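Local coordinates for periplasmic sugar-binding domain protein (Pseudomonas fluorescens Pf-5, PDB 3H75), which probably binds carbohydrate in the periplasm as a two-domain solute-binding protein, at residues Q51-L56 / D64-V69; E55-R60 / S85-F90. All coordinates share one frame; numbering follows the deposited sequence.

Interaction 1 (Q51-L56 / D64-V69); sequences QQAREL and DYLMLV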
loop_
_atom_site.group_PDB
_atom_site.type_symbol
_atom_site.label_atom_id
_atom_site.label_comp_id
_atom_site.label_asym_id
_atom_site.label_seq_id
_atom_site.Cartn_x
_atom_site.Cartn_y
_atom_site.Cartn_z
ATOM N N GLN A 51 18.784 -12.277 -0.777
ATOM C CA GLN A 51 20.197 -12.289 -0.427
ATOM C C GLN A 51 20.453 -11.558 0.885
ATOM O O GLN A 51 21.295 -11.977 1.674
ATOM C CB GLN A 51 21.025 -11.662 -1.547
ATOM C CG GLN A 51 22.479 -12.114 -1.569
ATOM C CD GLN A 51 22.613 -13.622 -1.675
ATOM O OE1 GLN A 51 21.913 -14.264 -2.457
ATOM N NE2 GLN A 51 23.525 -14.194 -0.893
ATOM N N GLN A 52 19.726 -10.466 1.117
ATOM C CA GLN A 52 19.876 -9.702 2.350
ATOM C C GLN A 52 19.478 -10.560 3.545
ATOM O O GLN A 52 20.143 -10.536 4.575
ATOM C CB GLN A 52 19.021 -8.432 2.301
ATOM C CG GLN A 52 19.573 -7.391 1.330
ATOM C CD GLN A 52 18.556 -6.330 0.969
ATOM O OE1 GLN A 52 17.366 -6.482 1.237
ATOM N NE2 GLN A 52 19.018 -5.254 0.348
ATOM N N ALA A 53 18.401 -11.325 3.400
ATOM C CA ALA A 53 17.947 -12.200 4.477
ATOM C C ALA A 53 18.929 -13.362 4.652
ATOM O O ALA A 53 19.333 -13.680 5.766
ATOM C CB ALA A 53 16.549 -12.735 4.164
ATOM N N ARG A 54 19.310 -13.988 3.543
ATOM C CA ARG A 54 20.238 -15.114 3.590
ATOM C C ARG A 54 21.501 -14.752 4.362
ATOM O O ARG A 54 21.936 -15.496 5.242
ATOM C CB ARG A 54 20.609 -15.559 2.169
ATOM C CG ARG A 54 21.506 -16.792 2.126
ATOM C CD ARG A 54 21.725 -17.299 0.703
ATOM N NE ARG A 54 20.465 -17.558 0.011
ATOM C CZ ARG A 54 20.359 -18.229 -1.133
ATOM N NH1 ARG A 54 21.442 -18.721 -1.722
ATOM N NH2 ARG A 54 19.167 -18.406 -1.691
ATOM N N GLU A 55 22.083 -13.600 4.043
ATOM C CA GLU A 55 23.301 -13.173 4.713
ATOM C C GLU A 55 23.074 -12.726 6.157
ATOM O O GLU A 55 23.979 -12.822 6.987
ATOM C CB GLU A 55 23.991 -12.087 3.881
ATOM C CG GLU A 55 24.554 -12.646 2.567
ATOM C CD GLU A 55 25.219 -11.603 1.687
ATOM O OE1 GLU A 55 26.024 -10.802 2.203
ATOM O OE2 GLU A 55 24.944 -11.594 0.468
ATOM N N LEU A 56 21.866 -12.260 6.467
ATOM C CA LEU A 56 21.550 -11.845 7.834
ATOM C C LEU A 56 21.540 -13.069 8.749
ATOM O O LEU A 56 22.036 -13.023 9.876
ATOM C CB LEU A 56 20.174 -11.169 7.898
ATOM C CG LEU A 56 20.090 -9.643 7.832
ATOM C CD1 LEU A 56 18.625 -9.220 7.845
ATOM C CD2 LEU A 56 20.830 -9.029 9.015
ATOM N N ASP A 64 16.551 -8.781 16.608
ATOM C CA ASP A 64 15.544 -9.536 17.342
ATOM C C ASP A 64 14.434 -9.932 16.375
ATOM O O ASP A 64 13.911 -11.046 16.437
ATOM C CB ASP A 64 14.953 -8.699 18.479
ATOM C CG ASP A 64 15.965 -8.383 19.560
ATOM O OD1 ASP A 64 16.678 -9.311 19.989
ATOM O OD2 ASP A 64 16.043 -7.212 19.989
ATOM N N TYR A 65 14.092 -9.009 15.479
ATOM C CA TYR A 65 13.036 -9.222 14.493
ATOM C C TYR A 65 13.489 -8.917 13.071
ATOM O O TYR A 65 14.303 -8.016 12.840
ATOM C CB TYR A 65 11.838 -8.315 14.797
ATOM C CG TYR A 65 11.211 -8.528 16.151
ATOM C CD1 TYR A 65 10.180 -9.449 16.324
ATOM C CD2 TYR A 65 11.663 -7.820 17.265
ATOM C CE1 TYR A 65 9.610 -9.663 17.579
ATOM C CE2 TYR A 65 11.102 -8.029 18.524
ATOM C CZ TYR A 65 10.080 -8.952 18.671
ATOM O OH TYR A 65 9.539 -9.174 19.917
ATOM N N LEU A 66 12.932 -9.669 12.126
ATOM C CA LEU A 66 13.191 -9.490 10.704
ATOM C C LEU A 66 11.800 -9.274 10.109
ATOM O O LEU A 66 10.935 -10.146 10.206
ATOM C CB LEU A 66 13.827 -10.750 10.101
ATOM C CG LEU A 66 14.701 -10.692 8.837
ATOM C CD1 LEU A 66 14.294 -11.824 7.900
ATOM C CD2 LEU A 66 14.597 -9.342 8.143
HETATM N N MSE A 67 11.574 -8.100 9.529
HETATM C CA MSE A 67 10.290 -7.779 8.924
HETATM C C MSE A 67 10.425 -7.783 7.409
HETATM O O MSE A 67 11.397 -7.272 6.866
HETATM C CB MSE A 67 9.819 -6.406 9.390
HETATM C CG MSE A 67 8.380 -6.100 9.029
HETATM SE SE MSE A 67 7.921 -4.313 9.618
HETATM C CE MSE A 67 8.541 -4.363 11.420
ATOM N N LEU A 68 9.455 -8.370 6.722
ATOM C CA LEU A 68 9.511 -8.431 5.270
ATOM C C LEU A 68 8.115 -8.431 4.676
ATOM O O LEU A 68 7.145 -8.805 5.339
ATOM C CB LEU A 68 10.243 -9.698 4.813
ATOM C CG LEU A 68 9.641 -11.025 5.299
ATOM C CD1 LEU A 68 9.819 -12.103 4.234
ATOM C CD2 LEU A 68 10.295 -11.433 6.613
ATOM N N VAL A 69 8.025 -8.013 3.419
ATOM C CA VAL A 69 6.755 -7.977 2.713
ATOM C C VAL A 69 6.518 -9.355 2.115
ATOM O O VAL A 69 7.449 -10.001 1.635
ATOM C CB VAL A 69 6.782 -6.927 1.589
ATOM C CG1 VAL A 69 5.474 -6.949 0.826
ATOM C CG2 VAL A 69 7.031 -5.541 2.184
#
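Leu-56, which meets Leu-66 across the contact, sits on a helical turn whose shortest polar bond runs from Glu-55 N to Gln-51 O, 3.0 Å long; the next bond, Leu-56 N to Gln-52 O, measures 3.1 Å. These backbone bonds fix the turn that presents Ala-53 and Leu-56 to the strand. A side-chain bond spans the same turn on the outer side of the helix: Gln-51 NE2 donates to Glu-55 OE2 over 3.3 Å at 153°. The acceptor lies only 5° out of the Gln-51 amide plane, and the carboxylate uses its anti lone pair, the one directed away from OE1.

The contact itself is apolar and small, with 91 Å² buried in all. Leu-56 CD1 meets Leu-66 CD2 at 4.0 Å, one methyl branch against another, with the two side chains crossing obliquely. Ala-53 CB lies 4.5 Å from the other branch, Leu-66 CD1, so the fork of Leu-66 serves two residues one helical turn apart. Its CG is anti to the backbone N (chi1 -155°), which sends the fork out toward the helix from a strand backbone that stays well back: the closest CA pair, Ala-53 and Leu-66, is 8.3 Å apart.

Ile-78 of helix 74-82 touches both Ala-53 and Leu-66 and extends this apolar patch, while Tyr-65 and Met-67, pointing to the other side of the sheet, pack on helix 265-277. Strands 36-41 and 65-69 are parallel and joined through helix 46-58, with strand 5-10 between them in the sheet. The contact therefore closes a beta-alpha-beta crossover of the Rossmann-like sheet domain found in type I periplasmic binding proteins.

Interaction 2 (E55-R60 / S85-F90); sequences ELFQGR and SGIKLF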
loop_
_atom_site.group_PDB
_atom_site.type_symbol
_atom_site.label_atom_id
_atom_site.label_comp_id
_atom_site.label_asym_id
_atom_site.label_seq_id
_atom_site.Cartn_x
_atom_site.Cartn_y
_atom_site.Cartn_z
ATOM N N GLU A 55 22.083 -13.600 4.043
ATOM C CA GLU A 55 23.301 -13.173 4.713
ATOM C C GLU A 55 23.074 -12.726 6.157
ATOM O O GLU A 55 23.979 -12.822 6.987
ATOM C CB GLU A 55 23.991 -12.087 3.881
ATOM C CG GLU A 55 24.554 -12.646 2.567
ATOM C CD GLU A 55 25.219 -11.603 1.687
ATOM O OE1 GLU A 55 26.024 -10.802 2.203
ATOM O OE2 GLU A 55 24.944 -11.594 0.468
ATOM N N LEU A 56 21.866 -12.260 6.467
ATOM C CA LEU A 56 21.550 -11.845 7.834
ATOM C C LEU A 56 21.540 -13.069 8.749
ATOM O O LEU A 56 22.036 -13.023 9.876
ATOM C CB LEU A 56 20.174 -11.169 7.898
ATOM C CG LEU A 56 20.090 -9.643 7.832
ATOM C CD1 LEU A 56 18.625 -9.220 7.845
ATOM C CD2 LEU A 56 20.830 -9.029 9.015
ATOM N N PHE A 57 20.965 -14.162 8.257
ATOM C CA PHE A 57 20.888 -15.393 9.035
ATOM C C PHE A 57 22.261 -16.020 9.266
ATOM O O PHE A 57 22.484 -16.676 10.284
ATOM C CB PHE A 57 19.986 -16.417 8.340
ATOM C CG PHE A 57 18.568 -15.957 8.154
ATOM C CD1 PHE A 57 17.870 -15.364 9.200
ATOM C CD2 PHE A 57 17.917 -16.151 6.940
ATOM C CE1 PHE A 57 16.544 -14.969 9.037
ATOM C CE2 PHE A 57 16.593 -15.760 6.767
ATOM C CZ PHE A 57 15.905 -15.169 7.818
ATOM N N GLN A 58 23.177 -15.817 8.326
ATOM C CA GLN A 58 24.518 -16.387 8.440
ATOM C C GLN A 58 25.482 -15.508 9.224
ATOM O O GLN A 58 26.552 -15.961 9.629
ATOM C CB GLN A 58 25.107 -16.640 7.052
ATOM C CG GLN A 58 24.242 -17.491 6.142
ATOM C CD GLN A 58 24.895 -17.732 4.794
ATOM O OE1 GLN A 58 25.893 -17.097 4.455
ATOM N NE2 GLN A 58 24.327 -18.644 4.015
ATOM N N GLY A 59 25.108 -14.251 9.437
ATOM C CA GLY A 59 25.983 -13.345 10.160
ATOM C C GLY A 59 25.761 -13.289 11.657
ATOM O O GLY A 59 24.847 -13.920 12.190
ATOM N N ARG A 60 26.616 -12.532 12.338
ATOM C CA ARG A 60 26.523 -12.364 13.782
ATOM C C ARG A 60 25.696 -11.122 14.086
ATOM O O ARG A 60 25.279 -10.407 13.170
ATOM C CB ARG A 60 27.921 -12.226 14.392
ATOM C CG ARG A 60 28.663 -13.547 14.557
ATOM C CD ARG A 60 30.136 -13.323 14.877
ATOM N NE ARG A 60 30.335 -12.390 15.984
ATOM C CZ ARG A 60 29.929 -12.603 17.232
ATOM N NH1 ARG A 60 29.292 -13.723 17.547
ATOM N NH2 ARG A 60 30.159 -11.691 18.168
ATOM N N SER A 85 17.386 -19.747 13.276
ATOM C CA SER A 85 18.173 -18.521 13.342
ATOM C C SER A 85 17.977 -17.771 14.654
ATOM O O SER A 85 18.804 -16.944 15.030
ATOM C CB SER A 85 17.804 -17.595 12.183
ATOM O OG SER A 85 16.496 -17.080 12.355
ATOM N N GLY A 86 16.875 -18.053 15.339
ATOM C CA GLY A 86 16.598 -17.378 16.593
ATOM C C GLY A 86 15.967 -16.017 16.370
ATOM O O GLY A 86 15.623 -15.317 17.322
ATOM N N ILE A 87 15.818 -15.636 15.105
ATOM C CA ILE A 87 15.218 -14.353 14.762
ATOM C C ILE A 87 13.717 -14.521 14.580
ATOM O O ILE A 87 13.263 -15.467 13.936
ATOM C CB ILE A 87 15.794 -13.792 13.449
ATOM C CG1 ILE A 87 17.311 -13.645 13.570
ATOM C CG2 ILE A 87 15.155 -12.438 13.132
ATOM C CD1 ILE A 87 17.982 -13.164 12.295
ATOM N N LYS A 88 12.953 -13.606 15.165
ATOM C CA LYS A 88 11.502 -13.637 15.052
ATOM C C LYS A 88 11.137 -12.948 13.742
ATOM O O LYS A 88 11.693 -11.901 13.413
ATOM C CB LYS A 88 10.863 -12.906 16.236
ATOM C CG LYS A 88 11.054 -13.605 17.582
ATOM C CD LYS A 88 10.456 -12.786 18.716
ATOM C CE LYS A 88 10.564 -13.510 20.048
ATOM N NZ LYS A 88 9.901 -12.737 21.135
ATOM N N LEU A 89 10.215 -13.539 12.991
ATOM C CA LEU A 89 9.810 -12.968 11.714
ATOM C C LEU A 89 8.447 -12.308 11.757
ATOM O O LEU A 89 7.548 -12.756 12.470
ATOM C CB LEU A 89 9.771 -14.045 10.631
ATOM C CG LEU A 89 11.034 -14.853 10.343
ATOM C CD1 LEU A 89 10.743 -15.834 9.218
ATOM C CD2 LEU A 89 12.167 -13.927 9.964
ATOM N N PHE A 90 8.298 -11.247 10.975
ATOM C CA PHE A 90 7.031 -10.543 10.886
ATOM C C PHE A 90 6.776 -10.265 9.409
ATOM O O PHE A 90 7.543 -9.554 8.759
ATOM C CB PHE A 90 7.075 -9.237 11.672
ATOM C CG PHE A 90 5.720 -8.742 12.077
ATOM C CD1 PHE A 90 4.910 -9.516 12.899
ATOM C CD2 PHE A 90 5.245 -7.517 11.622
ATOM C CE1 PHE A 90 3.634 -9.082 13.265
ATOM C CE2 PHE A 90 3.975 -7.073 11.978
ATOM C CZ PHE A 90 3.165 -7.860 12.803
#
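An ST turn just beyond helix 74-82 carries the chain toward strand 88-93 of the parallel sheet, and the last turn of helix 46-58 packs against it through Phe-57. The evidence for the turn is the bond from Ile-87 N to Ser-85 OG, 3.2 Å long and 161° at the hydrogen. The same OG is hydrogen-bonded to Ser-82 O, so the hydroxyl links the end of the helix to the start of the loop.

The backbones come closest at Phe-57 and Ser-85, whose CA atoms are 6.0 Å apart. Phe-57 has CG anti to its carbonyl carbon (chi1 -61°), and although its first bond does not aim at the loop, the ring swings over to it. CD1 lies 3.7 Å from Ser-85 CB, an oblique approach, and Ile-87 CD1 reaches the ring edge near its plane, 3.8 Å from the same Phe-57 CD1. Leu-81 and Ser-82 of helix 74-82 also touch the ring.

With an alanine at Ser-85, CB could still meet the ring, but Ile-87 N and Ser-82 O would probably both lose their shared partner, leaving the turn less firmly set. Farther along the ring edge, the end of Leu-89 makes the loosest approach, its CD2 lying 4.5 Å from Phe-57 CZ.

How the interactions relate
Interactions 1 and 2 have centres about 6 Å apart; their segments overlap at Glu-55 and Leu-56, and both contacts lie on the sheet-facing side of helix 46-58. Along the chain that helix comes first, then strand 65-69, then helix 74-82 and strand 88-93. The two strands are parallel neighbours in the sheet, joined by probable hydrogen bonds, Leu-66 N to Lys-88 O (2.9 Å) and Phe-90 N to Leu-66 O (3.0 Å). Leu-66 also touches Phe-57, Ile-87 and Leu-89, which makes the apolar packing continuous from one contact to the other. Together they pack one helix on strand 65-69 and on the loop leading into its neighbour, strand 88-93, within the same alpha/beta domain.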